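PDB 3MOG: 3-hydroxyadipyl-CoA dehydrogenase from Escherichia coli, which oxidises (3S)-3-hydroxyadipyl-CoA to 3-oxoadipyl-CoA with NAD(+) as electron acceptor, a step in the bacterial degradation of phenylacetate. Local coordinates for residues 400-405 / 458-463; 394-399 / 443-448; 188-193 / 416-421. All coordinates share one frame; numbering follows the deposited sequence. Where two conformers were deposited one is given.

Contact 1 (400-405 / 458-463); sequences EALDAL and RPCSLL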
ATOM      1  N   GLU C 400       8.378   8.709 -14.092  1.00 42.67           N
ATOM      2  CA  GLU C 400       8.925   9.150 -12.804  1.00 41.61           C
ATOM      3  C   GLU C 400       9.560  10.552 -12.833  1.00 41.77           C
ATOM      4  O   GLU C 400       9.366  11.340 -11.903  1.00 46.19           O
ATOM      5  CB  GLU C 400       9.919   8.103 -12.281  1.00 42.88           C
ATOM      6  CG  GLU C 400      10.142   8.189 -10.781  1.00 51.46           C
ATOM      7  CD  GLU C 400       8.842   8.112 -10.013  1.00 54.02           C
ATOM      8  OE1 GLU C 400       8.468   9.118  -9.372  1.00 64.51           O
ATOM      9  OE2 GLU C 400       8.182   7.057 -10.082  1.00 57.69           O
ATOM     10  N   ALA C 401      10.294  10.876 -13.898  1.00 40.07           N
ATOM     11  CA  ALA C 401      10.833  12.238 -14.080  1.00 38.07           C
ATOM     12  C   ALA C 401       9.725  13.290 -14.215  1.00 38.17           C
ATOM     13  O   ALA C 401       9.810  14.385 -13.652  1.00 42.15           O
ATOM     14  CB  ALA C 401      11.734  12.293 -15.294  1.00 30.05           C
ATOM     15  N   LEU C 402       8.680  12.936 -14.952  1.00 40.67           N
ATOM     16  CA  LEU C 402       7.538  13.788 -15.136  1.00 41.03           C
ATOM     17  C   LEU C 402       6.779  13.999 -13.829  1.00 42.27           C
ATOM     18  O   LEU C 402       6.303  15.102 -13.556  1.00 41.25           O
ATOM     19  CB  LEU C 402       6.600  13.177 -16.176  1.00 43.76           C
ATOM     20  CG  LEU C 402       6.946  13.320 -17.657  1.00 47.49           C
ATOM     21  CD1 LEU C 402       6.067  12.373 -18.419  1.00 40.48           C
ATOM     22  CD2 LEU C 402       6.778  14.745 -18.173  1.00 45.82           C
ATOM     23  N   ASP C 403       6.660  12.950 -13.020  1.00 40.67           N
ATOM     24  CA  ASP C 403       5.976  13.087 -11.735  1.00 41.19           C
ATOM     25  C   ASP C 403       6.761  14.001 -10.791  1.00 43.02           C
ATOM     26  O   ASP C 403       6.175  14.804 -10.059  1.00 45.02           O
ATOM     27  CB  ASP C 403       5.746  11.731 -11.082  1.00 37.06           C
ATOM     28  CG  ASP C 403       5.067  11.852  -9.730  1.00 54.58           C
ATOM     29  OD1 ASP C 403       3.858  12.153  -9.704  1.00 56.72           O
ATOM     30  OD2 ASP C 403       5.746  11.670  -8.695  1.00 60.32           O
ATOM     31  N   ALA C 404       8.081  13.890 -10.831  1.00 37.29           N
ATOM     32  CA  ALA C 404       8.926  14.739 -10.014  1.00 42.81           C
ATOM     33  C   ALA C 404       8.777  16.203 -10.434  1.00 44.13           C
ATOM     34  O   ALA C 404       8.720  17.087  -9.572  1.00 43.54           O
ATOM     35  CB  ALA C 404      10.387  14.288 -10.096  1.00 42.44           C
ATOM     36  N   LEU C 405       8.689  16.444 -11.747  1.00 44.17           N
ATOM     37  CA  LEU C 405       8.526  17.810 -12.291  1.00 42.91           C
ATOM     38  C   LEU C 405       7.184  18.386 -11.895  1.00 44.82           C
ATOM     39  O   LEU C 405       7.100  19.528 -11.465  1.00 54.74           O
ATOM     40  CB  LEU C 405       8.688  17.829 -13.812  1.00 39.94           C
ATOM     41  CG  LEU C 405       8.440  19.144 -14.570  1.00 49.65           C
ATOM     42  CD1 LEU C 405       9.351  20.270 -14.068  1.00 51.46           C
ATOM     43  CD2 LEU C 405       8.631  18.925 -16.079  1.00 49.47           C
ATOM     44  N   ARG C 458       0.528   3.395 -14.042  1.00 46.25           N
ATOM     45  CA  ARG C 458      -0.252   4.595 -14.341  0.50 45.41           C
ATOM     46  C   ARG C 458       0.602   5.670 -15.031  1.00 42.92           C
ATOM     47  O   ARG C 458       1.705   5.988 -14.573  1.00 50.70           O
ATOM     48  CB  ARG C 458      -0.960   5.151 -13.089  0.50 43.16           C
ATOM     49  CG  ARG C 458      -0.063   5.809 -12.006  0.50 42.79           C
ATOM     50  CD  ARG C 458       0.061   7.316 -12.178  0.50 42.15           C
ATOM     51  NE  ARG C 458       1.015   7.906 -11.241  0.50 42.07           N
ATOM     52  CZ  ARG C 458       2.324   7.954 -11.452  0.50 34.89           C
ATOM     53  NH1 ARG C 458       2.822   7.434 -12.560  0.50 27.28           N
ATOM     54  NH2 ARG C 458       3.131   8.501 -10.552  0.50 33.18           N
ATOM     55  N   PRO C 459       0.111   6.202 -16.164  1.00 42.32           N
ATOM     56  CA  PRO C 459       0.686   7.416 -16.740  1.00 39.77           C
ATOM     57  C   PRO C 459       0.432   8.560 -15.765  1.00 41.83           C
ATOM     58  O   PRO C 459      -0.692   8.676 -15.227  1.00 37.18           O
ATOM     59  CB  PRO C 459      -0.180   7.657 -17.965  1.00 41.37           C
ATOM     60  CG  PRO C 459      -0.794   6.337 -18.280  1.00 45.94           C
ATOM     61  CD  PRO C 459      -0.999   5.675 -16.980  1.00 41.12           C
ATOM     62  N   CYS C 460       1.444   9.377 -15.487  1.00 39.05           N
ATOM     63  CA  CYS C 460       1.218  10.459 -14.530  1.00 44.35           C
ATOM     64  C   CYS C 460       0.451  11.601 -15.202  1.00 42.30           C
ATOM     65  O   CYS C 460       0.402  11.682 -16.428  1.00 42.59           O
ATOM     66  CB  CYS C 460       2.513  10.930 -13.848  1.00 43.72           C
ATOM     67  SG  CYS C 460       3.531  11.940 -14.869  1.00 51.47           S
ATOM     68  N   SER C 461      -0.144  12.476 -14.398  1.00 39.97           N
ATOM     69  CA  SER C 461      -1.034  13.512 -14.924  1.00 40.71           C
ATOM     70  C   SER C 461      -0.332  14.432 -15.956  1.00 41.78           C
ATOM     71  O   SER C 461      -0.931  14.782 -16.985  1.00 41.55           O
ATOM     72  CB  SER C 461      -1.701  14.265 -13.764  1.00 35.53           C
ATOM     73  OG  SER C 461      -2.159  15.545 -14.157  1.00 42.06           O
ATOM     74  N   LEU C 462       0.949  14.739 -15.723  1.00 45.24           N
ATOM     75  CA  LEU C 462       1.746  15.563 -16.663  1.00 45.27           C
ATOM     76  C   LEU C 462       2.061  14.856 -17.986  1.00 43.06           C
ATOM     77  O   LEU C 462       2.207  15.510 -19.027  1.00 47.52           O
ATOM     78  CB  LEU C 462       3.045  16.075 -16.005  1.00 44.46           C
ATOM     79  CG  LEU C 462       3.907  17.079 -16.788  1.00 44.86           C
ATOM     80  CD1 LEU C 462       3.114  18.356 -17.107  1.00 41.26           C
ATOM     81  CD2 LEU C 462       5.182  17.415 -16.018  1.00 44.15           C
ATOM     82  N   LEU C 463       2.175  13.528 -17.954  1.00 39.52           N
ATOM     83  CA  LEU C 463       2.323  12.775 -19.186  1.00 42.14           C
ATOM     84  C   LEU C 463       1.081  12.910 -20.053  1.00 41.07           C
ATOM     85  O   LEU C 463       1.212  13.235 -21.241  1.00 41.53           O
ATOM     86  CB  LEU C 463       2.692  11.301 -18.951  1.00 42.13           C
ATOM     87  CG  LEU C 463       2.852  10.367 -20.163  1.00 44.26           C
ATOM     88  CD1 LEU C 463       3.908  10.823 -21.159  1.00 41.21           C
ATOM     89  CD2 LEU C 463       3.167   8.950 -19.710  1.00 39.41           C
TER
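Leu402 spreads its side chain over the start of helix 461-473, and each part of it finds its own partner. Its CB lies 3.6 Å from Cys460 SG, its CD1 lies 3.6 Å from Leu463 CB, and its CD2 meets Leu462 CD2 at 3.8 Å. A branched leucine suits this place because its two methyls can reach two successive residues of the opposite helix. Leu462 CD2 fills the other side of the meeting: it rests 3.6 Å from Leu402 O and 3.8 Å from Leu405 CD2, touching residues one helical turn apart. With CG of Leu462 anti to its backbone N (chi1 -173°), the branch extends across that turn, and the side chains of Leu402 and Leu462 cross at about a right angle. Cys460, the N-cap residue of helix 461-473, is small and polarisable enough to fit against the backbone of the other helix; its SG also comes within 3.8 Å of Asp403 N. Its CB lies above one face of the Arg458 guanidinium, toward the rim.

The ion pair across the segments is weaker. Asp403 OD1 and Arg458 NH2 form a long salt bridge of 3.8 Å in which the oxygen stands well out of the guanidinium plane, so charge alone links them; a second conformer of Arg458 makes it more tentative. Asp403 is held chiefly through OD2, which forms salt bridges with Arg193 and Arg258, and Arg258 also pairs with Glu400. Ser461 OG is hydrogen-bonded to Gln406 and to His451 of a second subunit, bringing the trimer interface close.

Around this core, Trp438 of helix 438-452 touches both Leu402 and Leu463, Leu430 of helix 429-436 packs on Leu402, and Ile415 of helix 412-422 lies against Leu405.

Contact 2 (394-399 / 443-448); sequences VAMIIN and RLLENL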
ATOM      1  N   VAL C 394      12.465   2.595 -20.159  1.00 44.11           N
ATOM      2  CA  VAL C 394      12.679   4.014 -20.451  1.00 41.21           C
ATOM      3  C   VAL C 394      11.385   4.806 -20.222  1.00 34.25           C
ATOM      4  O   VAL C 394      11.428   5.847 -19.589  1.00 38.48           O
ATOM      5  CB  VAL C 394      13.298   4.244 -21.844  1.00 43.37           C
ATOM      6  CG1 VAL C 394      13.415   5.723 -22.131  1.00 39.15           C
ATOM      7  CG2 VAL C 394      14.696   3.582 -21.942  1.00 42.10           C
ATOM      8  N   ALA C 395      10.245   4.270 -20.679  1.00 36.41           N
ATOM      9  CA  ALA C 395       8.910   4.811 -20.342  1.00 32.98           C
ATOM     10  C   ALA C 395       8.708   5.067 -18.857  1.00 37.64           C
ATOM     11  O   ALA C 395       8.274   6.158 -18.465  1.00 45.95           O
ATOM     12  CB  ALA C 395       7.774   3.902 -20.884  1.00 29.02           C
ATOM     13  N   MET C 396       9.041   4.083 -18.026  1.00 41.89           N
ATOM     14  CA  MET C 396       8.891   4.239 -16.564  1.00 40.83           C
ATOM     15  C   MET C 396       9.863   5.244 -15.942  1.00 40.15           C
ATOM     16  O   MET C 396       9.477   5.974 -15.033  1.00 44.57           O
ATOM     17  CB  MET C 396       8.961   2.896 -15.864  1.00 36.96           C
ATOM     18  CG  MET C 396       7.701   2.054 -16.083  1.00 41.30           C
ATOM     19  SD  MET C 396       6.273   2.616 -15.146  1.00 30.14           S
ATOM     20  CE  MET C 396       6.835   2.028 -13.561  1.00 43.45           C
ATOM     21  N   ILE C 397      11.100   5.300 -16.445  1.00 40.41           N
ATOM     22  CA  ILE C 397      12.065   6.332 -16.049  1.00 39.55           C
ATOM     23  C   ILE C 397      11.496   7.732 -16.343  1.00 42.57           C
ATOM     24  O   ILE C 397      11.521   8.621 -15.482  1.00 45.97           O
ATOM     25  CB  ILE C 397      13.439   6.151 -16.782  1.00 41.77           C
ATOM     26  CG1 ILE C 397      14.197   4.945 -16.240  1.00 39.38           C
ATOM     27  CG2 ILE C 397      14.332   7.377 -16.626  1.00 37.62           C
ATOM     28  CD1 ILE C 397      15.377   4.520 -17.108  1.00 41.60           C
ATOM     29  N   ILE C 398      10.969   7.901 -17.555  1.00 45.43           N
ATOM     30  CA  ILE C 398      10.393   9.180 -18.011  1.00 44.19           C
ATOM     31  C   ILE C 398       9.137   9.598 -17.215  1.00 38.01           C
ATOM     32  O   ILE C 398       8.959  10.765 -16.852  1.00 40.20           O
ATOM     33  CB  ILE C 398      10.087   9.086 -19.516  1.00 43.90           C
ATOM     34  CG1 ILE C 398      11.392   8.957 -20.315  1.00 40.39           C
ATOM     35  CG2 ILE C 398       9.238  10.257 -20.007  1.00 34.65           C
ATOM     36  CD1 ILE C 398      11.148   8.589 -21.776  1.00 41.43           C
ATOM     37  N   ASN C 399       8.282   8.626 -16.945  1.00 37.89           N
ATOM     38  CA  ASN C 399       7.079   8.805 -16.131  1.00 38.89           C
ATOM     39  C   ASN C 399       7.399   9.338 -14.732  1.00 38.30           C
ATOM     40  O   ASN C 399       6.787  10.306 -14.262  1.00 40.99           O
ATOM     41  CB  ASN C 399       6.373   7.460 -16.026  1.00 31.31           C
ATOM     42  CG  ASN C 399       4.897   7.592 -15.759  1.00 44.36           C
ATOM     43  OD1 ASN C 399       4.251   8.536 -16.205  1.00 37.75           O
ATOM     44  ND2 ASN C 399       4.340   6.607 -15.054  1.00 32.64           N
ATOM     45  N   ARG C 443       0.768   5.800 -24.706  1.00 45.97           N
ATOM     46  CA  ARG C 443       0.063   4.606 -25.197  1.00 45.16           C
ATOM     47  C   ARG C 443       0.619   3.295 -24.598  1.00 42.36           C
ATOM     48  O   ARG C 443      -0.145   2.419 -24.179  1.00 39.73           O
ATOM     49  CB  ARG C 443       0.101   4.556 -26.726  1.00 44.19           C
ATOM     50  CG  ARG C 443      -0.560   3.308 -27.335  1.00 51.44           C
ATOM     51  CD  ARG C 443      -0.584   3.374 -28.856  1.00 71.36           C
ATOM     52  NE  ARG C 443       0.741   3.648 -29.418  1.00 75.91           N
ATOM     53  CZ  ARG C 443       0.970   3.946 -30.693  1.00 71.20           C
ATOM     54  NH1 ARG C 443      -0.035   3.999 -31.562  1.00 64.33           N
ATOM     55  NH2 ARG C 443       2.211   4.182 -31.099  1.00 68.49           N
ATOM     56  N   LEU C 444       1.943   3.201 -24.568  1.00 43.67           N
ATOM     57  CA  LEU C 444       2.663   2.083 -23.983  1.00 44.16           C
ATOM     58  C   LEU C 444       2.296   1.870 -22.511  1.00 40.47           C
ATOM     59  O   LEU C 444       1.859   0.778 -22.127  1.00 44.29           O
ATOM     60  CB  LEU C 444       4.157   2.328 -24.146  1.00 41.27           C
ATOM     61  CG  LEU C 444       5.203   1.454 -23.458  1.00 48.29           C
ATOM     62  CD1 LEU C 444       5.038   0.003 -23.802  1.00 53.40           C
ATOM     63  CD2 LEU C 444       6.547   1.936 -23.952  1.00 56.84           C
ATOM     64  N   LEU C 445       2.437   2.915 -21.702  1.00 40.27           N
ATOM     65  CA  LEU C 445       2.128   2.817 -20.277  1.00 41.11           C
ATOM     66  C   LEU C 445       0.664   2.454 -20.025  1.00 44.98           C
ATOM     67  O   LEU C 445       0.390   1.629 -19.147  1.00 44.23           O
ATOM     68  CB  LEU C 445       2.566   4.080 -19.507  1.00 43.94           C
ATOM     69  CG  LEU C 445       4.088   4.300 -19.401  1.00 45.32           C
ATOM     70  CD1 LEU C 445       4.416   5.631 -18.810  1.00 36.04           C
ATOM     71  CD2 LEU C 445       4.783   3.234 -18.571  1.00 40.87           C
ATOM     72  N   GLU C 446      -0.260   3.021 -20.814  1.00 46.31           N
ATOM     73  CA  GLU C 446      -1.694   2.659 -20.739  1.00 43.04           C
ATOM     74  C   GLU C 446      -1.917   1.186 -21.015  1.00 43.62           C
ATOM     75  O   GLU C 446      -2.705   0.537 -20.315  1.00 43.37           O
ATOM     76  CB  GLU C 446      -2.562   3.490 -21.694  1.00 45.23           C
ATOM     77  CG  GLU C 446      -2.817   4.919 -21.230  1.00 52.60           C
ATOM     78  CD  GLU C 446      -3.687   5.723 -22.196  1.00 54.80           C
ATOM     79  OE1 GLU C 446      -3.507   5.587 -23.419  1.00 68.22           O
ATOM     80  OE2 GLU C 446      -4.547   6.497 -21.730  1.00 56.92           O
ATOM     81  N   ASN C 447      -1.209   0.652 -22.014  1.00 43.00           N
ATOM     82  CA  ASN C 447      -1.284  -0.786 -22.319  1.00 41.85           C
ATOM     83  C   ASN C 447      -0.713  -1.641 -21.201  1.00 36.74           C
ATOM     84  O   ASN C 447      -1.328  -2.625 -20.799  1.00 44.02           O
ATOM     85  CB  ASN C 447      -0.592  -1.113 -23.639  1.00 48.99           C
ATOM     86  CG  ASN C 447      -1.484  -0.861 -24.845  1.00 51.41           C
ATOM     87  OD1 ASN C 447      -2.705  -1.005 -24.779  1.00 61.38           O
ATOM     88  ND2 ASN C 447      -0.873  -0.473 -25.945  1.00 34.56           N
ATOM     89  N   LEU C 448       0.448  -1.252 -20.679  1.00 37.00           N
ATOM     90  CA  LEU C 448       1.017  -1.939 -19.510  1.00 42.02           C
ATOM     91  C   LEU C 448       0.075  -1.915 -18.302  1.00 39.92           C
ATOM     92  O   LEU C 448      -0.124  -2.939 -17.655  1.00 43.20           O
ATOM     93  CB  LEU C 448       2.383  -1.364 -19.151  1.00 39.67           C
ATOM     94  CG  LEU C 448       3.465  -1.558 -20.221  1.00 44.90           C
ATOM     95  CD1 LEU C 448       4.723  -0.915 -19.774  1.00 31.32           C
ATOM     96  CD2 LEU C 448       3.711  -3.047 -20.494  1.00 48.85           C
TER
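The carboxamide of Asn399 carries a methyl of Leu445 on one face: CD1 stands 3.7 Å from CG, almost directly above that carbon, and about equally far from CB, OD1 and ND2. The polar ends of the amide bind the backbone of the loop that leads into helix 461-473, OD1 accepting from Cys460 N and ND2 donating one of its N-H groups to Arg458 O. These two bonds fix the rotation of the group, and a buried asparagine suits the place because it satisfies a backbone donor and acceptor together while offering a flat surface to a leucine.

The other methyl of Leu445 meets apolar neighbours. CD2 lies 3.8 Å from Ala395 CB and 3.8 Å from Met396 SD, whose chain, bent at chi2 and chi3, brings SD alongside that methyl. The small Ala395 leaves room for methyls of both Leu445 and Leu444, whose CD2 also touches its CB at 3.8 Å.

The axes of segments 394-399 and 443-448 approach to 10.4 Å, with a signed crossing angle of -103°, so contact is confined to a small patch. Steeply crossed helices packed through aliphatic side chains belong here to the all-helical C-terminal domain of the 3-hydroxyacyl-CoA dehydrogenase family.

Contact 3 (188-193 / 416-421); sequences GFIVNR and DTAMRL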
ATOM      1  N   GLY C 188      14.650  10.681  -1.994  1.00 37.39           N
ATOM      2  CA  GLY C 188      15.461  10.265  -3.139  1.00 35.96           C
ATOM      3  C   GLY C 188      15.974  11.425  -3.975  1.00 34.51           C
ATOM      4  O   GLY C 188      16.620  11.207  -4.995  1.00 48.66           O
ATOM      5  N   PHE C 189      15.677  12.648  -3.539  1.00 40.19           N
ATOM      6  CA  PHE C 189      15.976  13.897  -4.268  1.00 44.36           C
ATOM      7  C   PHE C 189      15.544  13.831  -5.750  1.00 45.52           C
ATOM      8  O   PHE C 189      14.357  13.629  -6.032  1.00 44.96           O
ATOM      9  CB  PHE C 189      17.438  14.331  -4.068  1.00 48.27           C
ATOM     10  CG  PHE C 189      17.871  14.421  -2.604  1.00 42.30           C
ATOM     11  CD1 PHE C 189      16.968  14.787  -1.595  1.00 42.26           C
ATOM     12  CD2 PHE C 189      19.195  14.174  -2.254  1.00 47.87           C
ATOM     13  CE1 PHE C 189      17.369  14.873  -0.270  1.00 45.51           C
ATOM     14  CE2 PHE C 189      19.612  14.262  -0.929  1.00 48.20           C
ATOM     15  CZ  PHE C 189      18.699  14.610   0.066  1.00 38.89           C
ATOM     16  N   ILE C 190      16.476  14.008  -6.686  1.00 45.70           N
ATOM     17  CA  ILE C 190      16.195  13.736  -8.106  1.00 41.03           C
ATOM     18  C   ILE C 190      16.745  12.365  -8.491  1.00 42.51           C
ATOM     19  O   ILE C 190      15.988  11.459  -8.858  1.00 44.87           O
ATOM     20  CB  ILE C 190      16.809  14.774  -9.065  1.00 41.00           C
ATOM     21  CG1 ILE C 190      16.382  16.196  -8.732  1.00 40.79           C
ATOM     22  CG2 ILE C 190      16.428  14.475 -10.520  1.00 37.13           C
ATOM     23  CD1 ILE C 190      17.283  17.212  -9.447  1.00 40.31           C
ATOM     24  N   VAL C 191      18.065  12.218  -8.393  1.00 41.45           N
ATOM     25  CA  VAL C 191      18.767  11.046  -8.921  1.00 43.15           C
ATOM     26  C   VAL C 191      18.309   9.709  -8.319  1.00 41.81           C
ATOM     27  O   VAL C 191      17.947   8.806  -9.053  1.00 51.69           O
ATOM     28  CB  VAL C 191      20.319  11.180  -8.803  1.00 39.44           C
ATOM     29  CG1 VAL C 191      20.989   9.947  -9.377  1.00 34.60           C
ATOM     30  CG2 VAL C 191      20.814  12.428  -9.514  1.00 40.55           C
ATOM     31  N   ASN C 192      18.306   9.584  -7.000  1.00 43.31           N
ATOM     32  CA  ASN C 192      17.895   8.321  -6.359  1.00 43.27           C
ATOM     33  C   ASN C 192      16.418   7.997  -6.575  1.00 37.81           C
ATOM     34  O   ASN C 192      16.026   6.845  -6.519  1.00 47.39           O
ATOM     35  CB  ASN C 192      18.184   8.337  -4.850  1.00 45.70           C
ATOM     36  CG  ASN C 192      19.605   7.939  -4.504  1.00 56.18           C
ATOM     37  OD1 ASN C 192      20.321   7.347  -5.306  1.00 56.49           O
ATOM     38  ND2 ASN C 192      20.009   8.245  -3.276  1.00 64.92           N
ATOM     39  N   ARG C 193      15.609   9.023  -6.810  1.00 41.09           N
ATOM     40  CA  ARG C 193      14.186   8.841  -7.073  1.00 45.11           C
ATOM     41  C   ARG C 193      13.914   8.426  -8.517  1.00 44.54           C
ATOM     42  O   ARG C 193      13.219   7.447  -8.756  1.00 43.75           O
ATOM     43  CB  ARG C 193      13.419  10.125  -6.736  1.00 46.12           C
ATOM     44  CG  ARG C 193      11.923  10.043  -6.965  1.00 41.76           C
ATOM     45  CD  ARG C 193      11.391  11.394  -7.358  1.00 34.13           C
ATOM     46  NE  ARG C 193       9.938  11.445  -7.469  1.00 43.43           N
ATOM     47  CZ  ARG C 193       9.162  12.257  -6.759  1.00 41.88           C
ATOM     48  NH1 ARG C 193       9.698  13.047  -5.848  1.00 47.69           N
ATOM     49  NH2 ARG C 193       7.845  12.251  -6.931  1.00 44.52           N
ATOM     50  N   ASP C 416      16.873  16.737 -16.125  1.00 47.00           N
ATOM     51  CA  ASP C 416      17.674  16.206 -17.238  1.00 45.49           C
ATOM     52  C   ASP C 416      19.162  16.160 -16.872  1.00 46.29           C
ATOM     53  O   ASP C 416      19.812  15.127 -17.018  1.00 48.43           O
ATOM     54  CB  ASP C 416      17.464  17.015 -18.527  1.00 44.24           C
ATOM     55  CG  ASP C 416      16.146  16.697 -19.231  1.00 55.09           C
ATOM     56  OD1 ASP C 416      15.543  15.639 -18.955  1.00 58.23           O
ATOM     57  OD2 ASP C 416      15.711  17.524 -20.072  1.00 61.03           O
ATOM     58  N   THR C 417      19.680  17.277 -16.369  1.00 43.67           N
ATOM     59  CA  THR C 417      21.087  17.390 -16.010  1.00 42.65           C
ATOM     60  C   THR C 417      21.486  16.351 -14.977  1.00 43.30           C
ATOM     61  O   THR C 417      22.479  15.646 -15.161  1.00 42.67           O
ATOM     62  CB  THR C 417      21.406  18.788 -15.501  1.00 43.30           C
ATOM     63  OG1 THR C 417      21.139  19.728 -16.548  1.00 44.50           O
ATOM     64  CG2 THR C 417      22.860  18.896 -15.085  1.00 42.15           C
ATOM     65  N   ALA C 418      20.680  16.224 -13.924  1.00 40.69           N
ATOM     66  CA  ALA C 418      20.934  15.242 -12.875  1.00 36.71           C
ATOM     67  C   ALA C 418      21.086  13.816 -13.379  1.00 40.32           C
ATOM     68  O   ALA C 418      21.973  13.084 -12.940  1.00 43.89           O
ATOM     69  CB  ALA C 418      19.848  15.316 -11.804  1.00 34.77           C
ATOM     70  N   MET C 419      20.229  13.421 -14.312  1.00 42.53           N
ATOM     71  CA  MET C 419      20.281  12.078 -14.841  1.00 38.65           C
ATOM     72  C   MET C 419      21.472  11.894 -15.815  1.00 43.73           C
ATOM     73  O   MET C 419      22.069  10.816 -15.872  1.00 38.82           O
ATOM     74  CB  MET C 419      18.931  11.694 -15.462  1.00 36.53           C
ATOM     75  CG  MET C 419      17.726  11.822 -14.496  1.00 45.29           C
ATOM     76  SD  MET C 419      18.017  11.386 -12.766  1.00 28.40           S
ATOM     77  CE  MET C 419      18.165   9.625 -12.911  1.00 33.51           C
ATOM     78  N   ARG C 420      21.812  12.934 -16.572  1.00 44.38           N
ATOM     79  CA  ARG C 420      23.010  12.897 -17.416  0.50 52.00           C
ATOM     80  C   ARG C 420      24.298  12.810 -16.598  1.00 55.79           C
ATOM     81  O   ARG C 420      25.199  12.048 -16.934  1.00 56.66           O
ATOM     82  CB  ARG C 420      23.075  14.118 -18.329  0.50 50.46           C
ATOM     83  CG  ARG C 420      22.759  13.836 -19.784  0.50 54.42           C
ATOM     84  CD  ARG C 420      22.911  15.104 -20.608  0.50 50.72           C
ATOM     85  NE  ARG C 420      21.837  16.051 -20.321  0.50 56.51           N
ATOM     86  CZ  ARG C 420      21.996  17.270 -19.813  0.50 49.81           C
ATOM     87  NH1 ARG C 420      23.209  17.726 -19.519  0.50 48.15           N
ATOM     88  NH2 ARG C 420      20.927  18.035 -19.613  0.50 29.61           N
ATOM     89  N   LEU C 421      24.388  13.585 -15.521  1.00 53.95           N
ATOM     90  CA  LEU C 421      25.641  13.650 -14.763  1.00 51.84           C
ATOM     91  C   LEU C 421      25.737  12.674 -13.594  1.00 54.36           C
ATOM     92  O   LEU C 421      26.789  12.082 -13.378  1.00 61.46           O
ATOM     93  CB  LEU C 421      25.938  15.094 -14.346  1.00 49.26           C
ATOM     94  CG  LEU C 421      26.159  16.031 -15.559  1.00 56.97           C
ATOM     95  CD1 LEU C 421      26.415  17.455 -15.124  1.00 51.68           C
ATOM     96  CD2 LEU C 421      27.299  15.554 -16.492  1.00 48.39           C
TER
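Val191 and Ala418 bring the two backbones closest, their CA atoms 6.2 Å apart, where a turn leading into a short helix meets the side of helix 412-422. The turn is sharply bent. Gly188 has a positive phi (83°), comfortable for a residue without a side chain, and Phe189 follows with another positive phi. Weak bonds from Arg193 N to Gly188 O and Ile190 O close the turn, while Glu154 OE2, from strand 152-157, accepts from the backbone N atoms of Ile190 and Val191 and so holds the bend against the NAD-binding domain. Helix 412-422 is regular, with Arg420 N bonded to Asp416 O and Leu421 N to Thr417 O.

This chain contains two copies of the 3-hydroxyacyl-CoA dehydrogenase C-terminal family domain, and the contact joins a segment of the first to a helix of the second.

The side chains meet around Ala418, whose small CB allows two beta-branched residues to close on it: Ile190 CG2 at 3.7 Å and Val191 CG2 at 3.8 Å. The same Val191 methyl touches Ala418 O at 3.7 Å. Met419 reaches in from the next position. Bends at chi2 and chi3 (-36° and -72°) curl its flexible chain so that SD lies 3.9 Å from Val191 CA and 4.1 Å from Ile190 CG2, while CE lies 3.9 Å from Val191 O. Beyond this patch, Val191 continues onto Phe144 and Leu152, Ile190 onto Cys183 of strand 179-184 and Ala410, and Met419 onto Pro429 of helix 429-436.

All three contacts are buried, but they lie at different levels of the fold. Contacts 1 and 2 share helix 390-406, use successive turns of it and sit within one C-terminal family domain, their centres about 10 Å apart. Contact 3 is the most central, about 6 Å from the centre of the chain, and joins two copies of that domain. All three pack aliphatic groups with a sulfur, contact 3 without a polar side chain among its touching groups; contact 2 adds an amide that ties it to contact 1, and contact 1 alone has an ionic pair across its segments. Contact 1 reaches a neighbouring subunit; contact 3 touches none. Arg193, in the short helix of contact 3, links contacts 1 and 3, whereas contacts 2 and 3 do not touch.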